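Local atomic coordinates of purine nucleoside phosphorylase (Anopheles gambiae, PDB entry 2P4S), a protein that catalyses the phosphorolysis of inosine, guanosine and their 2'-deoxy forms to the free purine base and pentose 1-phosphate in purine salvage. Residues 116-121 against 147-152; 198-203 against 275-280; 283-288 against 338-343. All coordinates share one frame; numbering follows the deposited sequence.

Contact 1 of 3, residues 116-121 against 147-152; sequences CGSGLG and AGHVGR. With DIH (7-[[(3R,4R)-3-(hydroxymethyl)-4-oxidanyl-pyrrolidin-1-ium-1-yl]methyl]-3,5-dihydropyrrolo[3,2-d]pyrimidin-4-one), chain F; PO4 (phosphate ion), chain D.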
loop_
_atom_site.group_PDB
_atom_site.type_symbol
_atom_site.label_atom_id
_atom_site.label_comp_id
_atom_site.label_asym_id
_atom_site.label_seq_id
_atom_site.Cartn_x
_atom_site.Cartn_y
_atom_site.Cartn_z
ATOM N N CYS A 116 -14.711 19.536 8.783
ATOM C CA CYS A 116 -16.039 18.934 8.485
ATOM C C CYS A 116 -16.070 18.011 7.244
ATOM O O CYS A 116 -15.826 18.479 6.119
ATOM C CB CYS A 116 -17.074 20.039 8.236
ATOM S SG CYS A 116 -17.144 21.244 9.568
ATOM N N GLY A 117 -16.450 16.743 7.429
ATOM C CA GLY A 117 -16.423 15.760 6.359
ATOM C C GLY A 117 -17.745 15.644 5.659
ATOM O O GLY A 117 -18.584 16.579 5.726
ATOM N N SER A 118 -17.981 14.504 5.008
ATOM C CA SER A 118 -19.210 14.340 4.204
ATOM C C SER A 118 -20.471 14.330 5.063
ATOM O O SER A 118 -20.642 13.436 5.913
ATOM C CB SER A 118 -19.135 13.098 3.310
ATOM O OG SER A 118 -18.151 13.276 2.301
ATOM N N GLY A 119 -21.348 15.321 4.853
ATOM C CA GLY A 119 -22.562 15.471 5.676
ATOM C C GLY A 119 -22.429 16.290 6.945
ATOM O O GLY A 119 -23.410 16.479 7.658
ATOM N N LEU A 120 -21.230 16.801 7.212
ATOM C CA LEU A 120 -20.931 17.523 8.437
ATOM C C LEU A 120 -20.682 19.046 8.260
ATOM O O LEU A 120 -20.395 19.771 9.232
ATOM C CB LEU A 120 -19.754 16.834 9.148
ATOM C CG LEU A 120 -20.027 15.394 9.656
ATOM C CD1 LEU A 120 -18.914 14.443 9.280
ATOM C CD2 LEU A 120 -20.206 15.399 11.181
ATOM N N GLY A 121 -20.826 19.519 7.024
ATOM C CA GLY A 121 -20.564 20.910 6.670
ATOM C C GLY A 121 -21.405 21.950 7.388
ATOM O O GLY A 121 -20.959 23.070 7.599
ATOM N N ALA A 147 -19.170 16.631 -4.050
ATOM C CA ALA A 147 -20.505 17.143 -3.711
ATOM C C ALA A 147 -20.685 17.240 -2.185
ATOM O O ALA A 147 -20.319 16.309 -1.466
ATOM C CB ALA A 147 -21.618 16.264 -4.336
ATOM N N GLY A 148 -21.256 18.338 -1.682
ATOM C CA GLY A 148 -21.476 18.473 -0.237
ATOM C C GLY A 148 -20.269 18.977 0.530
ATOM O O GLY A 148 -20.372 19.253 1.728
ATOM N N HIS A 149 -19.105 19.089 -0.128
ATOM C CA HIS A 149 -17.972 19.827 0.461
ATOM C C HIS A 149 -18.003 21.272 -0.086
ATOM O O HIS A 149 -17.571 21.532 -1.205
ATOM C CB HIS A 149 -16.655 19.098 0.206
ATOM C CG HIS A 149 -16.536 17.804 0.966
ATOM N ND1 HIS A 149 -17.382 16.732 0.759
ATOM C CD2 HIS A 149 -15.717 17.438 1.970
ATOM C CE1 HIS A 149 -17.099 15.770 1.614
ATOM N NE2 HIS A 149 -16.080 16.165 2.345
ATOM N N VAL A 150 -18.555 22.199 0.696
ATOM C CA VAL A 150 -18.712 23.601 0.238
ATOM C C VAL A 150 -17.393 24.269 -0.174
ATOM O O VAL A 150 -17.353 24.937 -1.212
ATOM C CB VAL A 150 -19.492 24.509 1.236
ATOM C CG1 VAL A 150 -19.569 25.946 0.713
ATOM C CG2 VAL A 150 -20.922 23.961 1.429
ATOM N N GLY A 151 -16.331 24.089 0.608
ATOM C CA GLY A 151 -15.037 24.662 0.261
ATOM C C GLY A 151 -14.792 26.061 0.805
ATOM O O GLY A 151 -14.409 26.966 0.041
ATOM N N ARG A 152 -15.022 26.265 2.107
ATOM C CA ARG A 152 -14.737 27.562 2.782
ATOM C C ARG A 152 -14.042 27.347 4.126
ATOM O O ARG A 152 -14.382 26.413 4.839
ATOM C CB ARG A 152 -16.021 28.328 3.086
ATOM C CG ARG A 152 -16.769 28.774 1.893
ATOM C CD ARG A 152 -18.093 29.390 2.318
ATOM N NE ARG A 152 -18.897 29.674 1.133
ATOM C CZ ARG A 152 -20.226 29.610 1.091
ATOM N NH1 ARG A 152 -20.929 29.276 2.173
ATOM N NH2 ARG A 152 -20.855 29.866 -0.051
HETATM O "O5'" DIH F . -19.688 8.992 -0.301
HETATM C "C5'" DIH F . -18.275 8.898 -0.568
HETATM C "C4'" DIH F . -17.590 9.831 0.401
HETATM C "C6'" DIH F . -18.001 9.532 1.861
HETATM C "C3'" DIH F . -16.089 9.659 0.315
HETATM O "O3'" DIH F . -15.482 10.930 0.557
HETATM C "C2'" DIH F . -15.762 8.758 1.491
HETATM N "N1'" DIH F . -16.706 9.249 2.543
HETATM C C10 DIH F . -16.699 8.346 3.703
HETATM C C9 DIH F . -17.480 7.052 3.617
HETATM C C8 DIH F . -18.848 6.893 3.966
HETATM N N7 DIH F . -19.188 5.586 3.790
HETATM C C5 DIH F . -18.109 4.891 3.345
HETATM C C6 DIH F . -17.846 3.456 3.038
HETATM O O6 DIH F . -18.774 2.551 3.128
HETATM N N1 DIH F . -16.586 3.167 2.649
HETATM C C2 DIH F . -15.592 4.099 2.533
HETATM N N3 DIH F . -15.782 5.393 2.834
HETATM C C4 DIH F . -17.034 5.789 3.243
HETATM P P PO4 D . -15.291 12.280 4.359
HETATM O O1 PO4 D . -16.344 12.469 5.402
HETATM O O2 PO4 D . -14.690 13.650 4.040
HETATM O O3 PO4 D . -14.175 11.403 4.791
HETATM O O4 PO4 D . -15.944 11.666 3.157
HETATM O O HOH W 1 -21.219 18.245 4.026
#
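H149 brings its imidazole up to G117 and S118, and what joins the two loops directly is packing, since no hydrogen bond runs between them. The carbonyl carbon G117 C comes in obliquely to the ring, 3.7 Å from H149 NE2. S118 OG sits near the ring plane at the CE1 edge, modelled so close that its exact place is doubtful.

The polar bonds go to a shared phosphate. S118 N donates to PO4 O1 over 2.6 Å in a nearly straight bond (170°), while H149 NE2 reaches PO4 O2 at 3.3 Å, a weak bond. With CG anti to the carbonyl carbon (chi1 -69°) and the ring turned to chi2 63°, NE2 of H149 is directed at the phosphate. Having no side chain, G117 lets PO4 O1 come within 3.4 Å of its CA.

Within segment 116-121, G117 to L120 form a type II turn, closed by L120 N to G117 O at 3.0 Å. A water joins the backbones of the two loops, donating to G148 O at 2.6 Å and accepting from G121 N at 3.3 Å.

S118 and H149 are phosphate-binding residues, so the loops form part of the enzyme's phosphate site, which R169, S305 and A201 complete; H171 meets the H149 ring edge-to-face. The turn leads from strand 112-116, between strands 161-167 and 195-204 in the sheet, into helix 122-125; segment 147-152 runs on into strand 152-158.

Contact 2 of 3, residues 198-203 against 275-280; sequences ATNAAG and GVYTCL. With DIH (7-[[(3R,4R)-3-(hydroxymethyl)-4-oxidanyl-pyrrolidin-1-ium-1-yl]methyl]-3,5-dihydropyrrolo[3,2-d]pyrimidin-4-one), chain F; PO4 (phosphate ion), chain D.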
loop_
_atom_site.group_PDB
_atom_site.type_symbol
_atom_site.label_atom_id
_atom_site.label_comp_id
_atom_site.label_asym_id
_atom_site.label_seq_id
_atom_site.Cartn_x
_atom_site.Cartn_y
_atom_site.Cartn_z
ATOM N N ALA A 198 -11.267 16.340 14.021
ATOM C CA ALA A 198 -11.475 15.825 12.648
ATOM C C ALA A 198 -12.743 14.992 12.625
ATOM O O ALA A 198 -12.914 14.086 13.464
ATOM C CB ALA A 198 -10.280 15.032 12.187
ATOM N N THR A 199 -13.651 15.301 11.713
ATOM C CA THR A 199 -14.913 14.570 11.602
ATOM C C THR A 199 -14.960 13.933 10.216
ATOM O O THR A 199 -14.412 14.479 9.253
ATOM C CB THR A 199 -16.136 15.466 11.717
ATOM O OG1 THR A 199 -16.267 16.245 10.520
ATOM C CG2 THR A 199 -16.094 16.390 12.943
ATOM N N ASN A 200 -15.620 12.796 10.085
ATOM C CA ASN A 200 -15.814 12.266 8.744
ATOM C C ASN A 200 -17.096 11.465 8.726
ATOM O O ASN A 200 -17.688 11.227 9.801
ATOM C CB ASN A 200 -14.593 11.422 8.316
ATOM C CG ASN A 200 -14.335 10.270 9.251
ATOM O OD1 ASN A 200 -15.196 9.412 9.465
ATOM N ND2 ASN A 200 -13.159 10.241 9.823
ATOM N N ALA A 201 -17.532 11.077 7.521
ATOM C CA ALA A 201 -18.472 9.983 7.342
ATOM C C ALA A 201 -17.728 8.633 7.223
ATOM O O ALA A 201 -16.584 8.590 6.764
ATOM C CB ALA A 201 -19.338 10.228 6.076
ATOM N N ALA A 202 -18.370 7.531 7.618
ATOM C CA ALA A 202 -17.774 6.184 7.420
ATOM C C ALA A 202 -18.823 5.093 7.245
ATOM O O ALA A 202 -20.014 5.257 7.632
ATOM C CB ALA A 202 -16.796 5.800 8.560
ATOM N N GLY A 203 -18.368 3.996 6.641
ATOM C CA GLY A 203 -19.178 2.780 6.539
ATOM C C GLY A 203 -18.975 2.016 7.837
ATOM O O GLY A 203 -17.837 1.909 8.324
ATOM N N GLY A 275 -14.391 3.097 18.430
ATOM C CA GLY A 275 -13.634 2.023 17.807
ATOM C C GLY A 275 -12.612 2.523 16.833
ATOM O O GLY A 275 -12.115 3.633 16.970
ATOM N N VAL A 276 -12.239 1.641 15.905
ATOM C CA VAL A 276 -11.042 1.789 15.093
ATOM C C VAL A 276 -11.443 2.191 13.679
ATOM O O VAL A 276 -12.306 1.538 13.046
ATOM C CB VAL A 276 -10.165 0.468 15.143
ATOM C CG1 VAL A 276 -8.921 0.541 14.201
ATOM C CG2 VAL A 276 -9.765 0.065 16.657
ATOM N N TYR A 277 -10.763 3.228 13.143
ATOM C CA TYR A 277 -11.131 3.798 11.813
ATOM C C TYR A 277 -10.017 3.469 10.848
ATOM O O TYR A 277 -8.886 3.338 11.273
ATOM C CB TYR A 277 -11.361 5.295 11.925
ATOM C CG TYR A 277 -11.462 6.038 10.619
ATOM C CD1 TYR A 277 -12.707 6.232 9.996
ATOM C CD2 TYR A 277 -10.325 6.637 10.037
ATOM C CE1 TYR A 277 -12.815 6.942 8.809
ATOM C CE2 TYR A 277 -10.428 7.358 8.847
ATOM C CZ TYR A 277 -11.670 7.516 8.246
ATOM O OH TYR A 277 -11.772 8.243 7.080
ATOM N N THR A 278 -10.314 3.232 9.572
ATOM C CA THR A 278 -9.205 3.138 8.616
ATOM C C THR A 278 -9.530 4.042 7.407
ATOM O O THR A 278 -10.718 4.211 7.089
ATOM C CB THR A 278 -8.871 1.702 8.178
ATOM O OG1 THR A 278 -7.588 1.704 7.532
ATOM C CG2 THR A 278 -9.929 1.138 7.193
ATOM N N CYS A 279 -8.491 4.570 6.767
ATOM C CA CYS A 279 -8.580 5.431 5.595
ATOM C C CYS A 279 -8.136 4.667 4.340
ATOM O O CYS A 279 -6.943 4.380 4.173
ATOM C CB CYS A 279 -7.701 6.675 5.791
ATOM S SG CYS A 279 -7.620 7.780 4.342
ATOM N N LEU A 280 -9.082 4.336 3.464
ATOM C CA LEU A 280 -8.745 3.649 2.196
ATOM C C LEU A 280 -8.645 4.688 1.063
ATOM O O LEU A 280 -9.204 5.753 1.170
ATOM C CB LEU A 280 -9.795 2.569 1.859
ATOM C CG LEU A 280 -10.172 1.566 2.967
ATOM C CD1 LEU A 280 -11.088 0.488 2.449
ATOM C CD2 LEU A 280 -8.920 0.916 3.546
HETATM O "O5'" DIH F . -19.688 8.992 -0.301
HETATM C "C5'" DIH F . -18.275 8.898 -0.568
HETATM C "C4'" DIH F . -17.590 9.831 0.401
HETATM C "C6'" DIH F . -18.001 9.532 1.861
HETATM C "C3'" DIH F . -16.089 9.659 0.315
HETATM O "O3'" DIH F . -15.482 10.930 0.557
HETATM C "C2'" DIH F . -15.762 8.758 1.491
HETATM N "N1'" DIH F . -16.706 9.249 2.543
HETATM C C10 DIH F . -16.699 8.346 3.703
HETATM C C9 DIH F . -17.480 7.052 3.617
HETATM C C8 DIH F . -18.848 6.893 3.966
HETATM N N7 DIH F . -19.188 5.586 3.790
HETATM C C5 DIH F . -18.109 4.891 3.345
HETATM C C6 DIH F . -17.846 3.456 3.038
HETATM O O6 DIH F . -18.774 2.551 3.128
HETATM N N1 DIH F . -16.586 3.167 2.649
HETATM C C2 DIH F . -15.592 4.099 2.533
HETATM N N3 DIH F . -15.782 5.393 2.834
HETATM C C4 DIH F . -17.034 5.789 3.243
HETATM P P PO4 D . -15.291 12.280 4.359
HETATM O O1 PO4 D . -16.344 12.469 5.402
HETATM O O2 PO4 D . -14.690 13.650 4.040
HETATM O O3 PO4 D . -14.175 11.403 4.791
HETATM O O4 PO4 D . -15.944 11.666 3.157
HETATM O O HOH W 2 -14.035 9.008 5.780
#
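A202 and Y277 have the nearest CA atoms across the two strands, 8.3 Å apart, so the backbones do not pair, and side chains and one water bridge the distance. N200 and Y277 do most of this, approaching from opposite directions. The amide of N200 lies over one face of the phenol ring, with the two planes 25° apart and N200 CG 3.7 Å from Y277 CE1. With chi1 at 59°, CG of N200 sits between the backbone N and the carbonyl carbon, which carries the amide across to the ring. A202 adds its methyl group at the ring edge, CB lying 4.1 Å from Y277 CE1.

Strand 195-204 pairs with 301-303 and 319-329, and strand 272-279 pairs with 301-303 and 214-221; as 319-329 and 214-221 also pair, the five strands close into the distorted barrel of the PNP/MTAP phosphorylases. N200 and Y277 meet inside it; the phenol also packs on M215, I217 and S324 of the barrel strands and on V307 of helix 307-315.

A chain of polar contacts leads from the phenol to the phosphate. Y277 OH takes a hydrogen bond from S305 N and gives one to a water 2.7 Å away, near the plane of the ring. That water donates in turn to A201 O at 2.8 Å and to PO4 O3 at 2.6 Å, tying strand, phenol and phosphate together. A201 N donates straight to PO4 O1 (2.8 Å, 171°). On the inhibitor's side, A201 O is 3.1 Å from DIH C10, the methylene next to the pyrrolidine nitrogen, and the backbone of A202 and G203 borders N7 of the base. Beyond the strand, L280 packs on F226 of a second subunit, while V276, within it, packs on A289 of the third.

Contact 3 of 3, residues 283-288 against 338-343; sequences PNFETV and EEHCHD. With DIH (7-[[(3R,4R)-3-(hydroxymethyl)-4-oxidanyl-pyrrolidin-1-ium-1-yl]methyl]-3,5-dihydropyrrolo[3,2-d]pyrimidin-4-one), chain F.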
loop_
_atom_site.group_PDB
_atom_site.type_symbol
_atom_site.label_atom_id
_atom_site.label_comp_id
_atom_site.label_asym_id
_atom_site.label_seq_id
_atom_site.Cartn_x
_atom_site.Cartn_y
_atom_site.Cartn_z
ATOM N N PRO A 283 -11.858 5.765 -5.033
ATOM C CA PRO A 283 -13.186 6.299 -4.688
ATOM C C PRO A 283 -14.298 5.265 -4.656
ATOM O O PRO A 283 -15.384 5.557 -4.161
ATOM C CB PRO A 283 -13.463 7.297 -5.816
ATOM C CG PRO A 283 -12.677 6.717 -7.017
ATOM C CD PRO A 283 -11.510 5.970 -6.445
ATOM N N ASN A 284 -14.056 4.072 -5.199
ATOM C CA ASN A 284 -15.058 3.006 -5.090
ATOM C C ASN A 284 -15.217 2.556 -3.617
ATOM O O ASN A 284 -14.293 2.683 -2.801
ATOM C CB ASN A 284 -14.712 1.835 -6.027
ATOM C CG ASN A 284 -13.405 1.137 -5.646
ATOM O OD1 ASN A 284 -12.325 1.595 -5.997
ATOM N ND2 ASN A 284 -13.506 0.039 -4.897
ATOM N N PHE A 285 -16.396 2.068 -3.264
ATOM C CA PHE A 285 -16.600 1.513 -1.918
ATOM C C PHE A 285 -16.065 0.064 -1.917
ATOM O O PHE A 285 -15.706 -0.490 -2.956
ATOM C CB PHE A 285 -18.091 1.589 -1.493
ATOM C CG PHE A 285 -18.643 2.991 -1.423
ATOM C CD1 PHE A 285 -18.349 3.830 -0.360
ATOM C CD2 PHE A 285 -19.506 3.480 -2.429
ATOM C CE1 PHE A 285 -18.869 5.159 -0.295
ATOM C CE2 PHE A 285 -20.042 4.789 -2.365
ATOM C CZ PHE A 285 -19.695 5.627 -1.278
ATOM N N GLU A 286 -16.061 -0.565 -0.753
ATOM C CA GLU A 286 -15.386 -1.848 -0.544
ATOM C C GLU A 286 -16.174 -3.095 -1.010
ATOM O O GLU A 286 -17.400 -3.131 -0.950
ATOM C CB GLU A 286 -15.079 -1.978 0.950
ATOM C CG GLU A 286 -14.119 -0.917 1.463
ATOM C CD GLU A 286 -14.757 0.513 1.490
ATOM O OE1 GLU A 286 -15.953 0.601 1.894
ATOM O OE2 GLU A 286 -14.069 1.525 1.105
ATOM N N THR A 287 -15.456 -4.117 -1.453
ATOM C CA THR A 287 -16.045 -5.428 -1.716
ATOM C C THR A 287 -16.408 -6.178 -0.384
ATOM O O THR A 287 -15.969 -5.805 0.733
ATOM C CB THR A 287 -15.125 -6.313 -2.576
ATOM O OG1 THR A 287 -14.030 -6.785 -1.783
ATOM C CG2 THR A 287 -14.590 -5.562 -3.802
ATOM N N VAL A 288 -17.192 -7.244 -0.524
ATOM C CA VAL A 288 -17.579 -8.057 0.611
ATOM C C VAL A 288 -16.326 -8.670 1.216
ATOM O O VAL A 288 -16.187 -8.631 2.431
ATOM C CB VAL A 288 -18.600 -9.179 0.197
ATOM C CG1 VAL A 288 -18.684 -10.302 1.275
ATOM C CG2 VAL A 288 -19.987 -8.587 -0.095
ATOM N N GLU A 338 -27.239 -3.826 -1.944
ATOM C CA GLU A 338 -26.329 -2.735 -1.669
ATOM C C GLU A 338 -26.867 -1.470 -2.302
ATOM O O GLU A 338 -27.162 -1.433 -3.494
ATOM C CB GLU A 338 -24.918 -3.050 -2.172
ATOM C CG GLU A 338 -23.933 -1.895 -2.063
ATOM C CD GLU A 338 -22.564 -2.270 -2.589
ATOM O OE1 GLU A 338 -22.301 -2.051 -3.803
ATOM O OE2 GLU A 338 -21.769 -2.838 -1.801
ATOM N N GLU A 339 -26.995 -0.438 -1.481
ATOM C CA GLU A 339 -27.459 0.859 -1.942
ATOM C C GLU A 339 -26.544 1.961 -1.381
ATOM O O GLU A 339 -27.002 2.869 -0.701
ATOM C CB GLU A 339 -28.935 1.072 -1.528
ATOM C CG GLU A 339 -29.935 0.129 -2.255
ATOM C CD GLU A 339 -31.361 0.156 -1.645
ATOM O OE1 GLU A 339 -32.094 1.179 -1.818
ATOM O OE2 GLU A 339 -31.745 -0.862 -1.005
ATOM N N HIS A 340 -25.244 1.865 -1.644
ATOM C CA HIS A 340 -24.297 2.912 -1.236
ATOM C C HIS A 340 -24.511 4.079 -2.178
ATOM O O HIS A 340 -24.372 3.910 -3.396
ATOM C CB HIS A 340 -22.838 2.438 -1.353
ATOM C CG HIS A 340 -22.484 1.316 -0.430
ATOM N ND1 HIS A 340 -23.088 1.139 0.800
ATOM C CD2 HIS A 340 -21.550 0.338 -0.538
ATOM C CE1 HIS A 340 -22.556 0.089 1.400
ATOM N NE2 HIS A 340 -21.618 -0.413 0.611
ATOM N N CYS A 341 -24.861 5.242 -1.630
ATOM C CA CYS A 341 -25.136 6.432 -2.439
ATOM C C CYS A 341 -24.606 7.692 -1.740
ATOM O O CYS A 341 -24.975 7.980 -0.594
ATOM C CB CYS A 341 -26.645 6.524 -2.756
ATOM S SG CYS A 341 -27.173 8.098 -3.492
ATOM N N HIS A 342 -23.724 8.424 -2.432
ATOM C CA HIS A 342 -23.128 9.617 -1.850
ATOM C C HIS A 342 -24.148 10.655 -1.358
ATOM O O HIS A 342 -23.986 11.200 -0.260
ATOM C CB HIS A 342 -22.101 10.275 -2.774
ATOM C CG HIS A 342 -21.413 11.456 -2.143
ATOM N ND1 HIS A 342 -20.611 11.337 -1.031
ATOM C CD2 HIS A 342 -21.432 12.780 -2.449
ATOM C CE1 HIS A 342 -20.128 12.525 -0.702
ATOM N NE2 HIS A 342 -20.615 13.419 -1.546
ATOM N N ASP A 343 -25.183 10.914 -2.161
ATOM C CA ASP A 343 -26.267 11.817 -1.781
ATOM C C ASP A 343 -26.948 11.381 -0.480
ATOM O O ASP A 343 -27.167 12.218 0.390
ATOM C CB ASP A 343 -27.323 11.979 -2.904
ATOM C CG ASP A 343 -26.825 12.844 -4.101
ATOM O OD1 ASP A 343 -25.829 13.631 -3.952
ATOM O OD2 ASP A 343 -27.442 12.731 -5.212
HETATM O "O5'" DIH F . -19.688 8.992 -0.301
HETATM C "C5'" DIH F . -18.275 8.898 -0.568
HETATM C "C4'" DIH F . -17.590 9.831 0.401
HETATM C "C6'" DIH F . -18.001 9.532 1.861
HETATM C "C3'" DIH F . -16.089 9.659 0.315
HETATM O "O3'" DIH F . -15.482 10.930 0.557
HETATM C "C2'" DIH F . -15.762 8.758 1.491
HETATM N "N1'" DIH F . -16.706 9.249 2.543
HETATM C C10 DIH F . -16.699 8.346 3.703
HETATM C C9 DIH F . -17.480 7.052 3.617
HETATM C C8 DIH F . -18.848 6.893 3.966
HETATM N N7 DIH F . -19.188 5.586 3.790
HETATM C C5 DIH F . -18.109 4.891 3.345
HETATM C C6 DIH F . -17.846 3.456 3.038
HETATM O O6 DIH F . -18.774 2.551 3.128
HETATM N N1 DIH F . -16.586 3.167 2.649
HETATM C C2 DIH F . -15.592 4.099 2.533
HETATM N N3 DIH F . -15.782 5.393 2.834
HETATM C C4 DIH F . -17.034 5.789 3.243
HETATM O O HOH W 3 -19.283 -1.569 -2.279
HETATM O O HOH W 4 -19.713 -5.065 -1.975
HETATM O O HOH W 5 -19.576 -2.069 1.431
#
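F285 and H340 make a partly buried aromatic contact between the loop that follows strand 272-279 and the lead-in to helix 342-350. H340 places its CG over one face of the phenyl ring, with H340 CB 3.7 Å from F285 CD2. The rings meet obliquely, centroids 5.2 Å apart and planes at 58°. F285 is also a wall of the pocket: its CD1 lies 3.5 Å from DIH C6, and O5' of the inhibitor comes near the phenyl plane at the ring edge.

Water carries the polar part. Two molecules each donate to both E286 O and E338 OE2, the shorter bridge having 2.8 Å to E286 O. T331 OG1 is a further partner of E338 OE2, and E338 OE1 bonds to A248 N of a neighbouring subunit.

Both segments also hold the inhibitor directly. E286 bends at chi2 (70°), bringing OE1 within 2.7 Å of DIH N1, which donates almost straight at 174°. H342 ND1 shares a hydrogen bond of 2.6 Å with DIH O5', while its NE2 bonds to A147 O and so fixes the turn of the imidazole. F244 of the neighbouring subunit meets the H342 ring. A glutamate accepting the N1 hydrogen of a 6-oxopurine, beside a subunit interface, is characteristic of the trimeric purine nucleoside phosphorylases and consistent with this enzyme's inactivity on adenosine.

In the fold
From the N terminus the contacts follow in series, none enclosing or crossing another. Contact 1 closes a loop that includes helix 122-125 and strand 130-134. Contact 2 closes a longer one, joining strand 195-204 to strand 272-279 across the barrel. Contact 3 starts directly afterwards and brings the loop before helix 288-296 to the start of helix 342-350. All three border one active site: contacts 1 and 2 share the phosphate, and the inhibitor touches each. Segments 116-121 and 198-203 join through G117 N and T199 OG1, segments 147-152 and 338-343 meet as well, and L280 packs against E286. Contacts 2 and 3 both reach the second subunit, linking the site to the trimer.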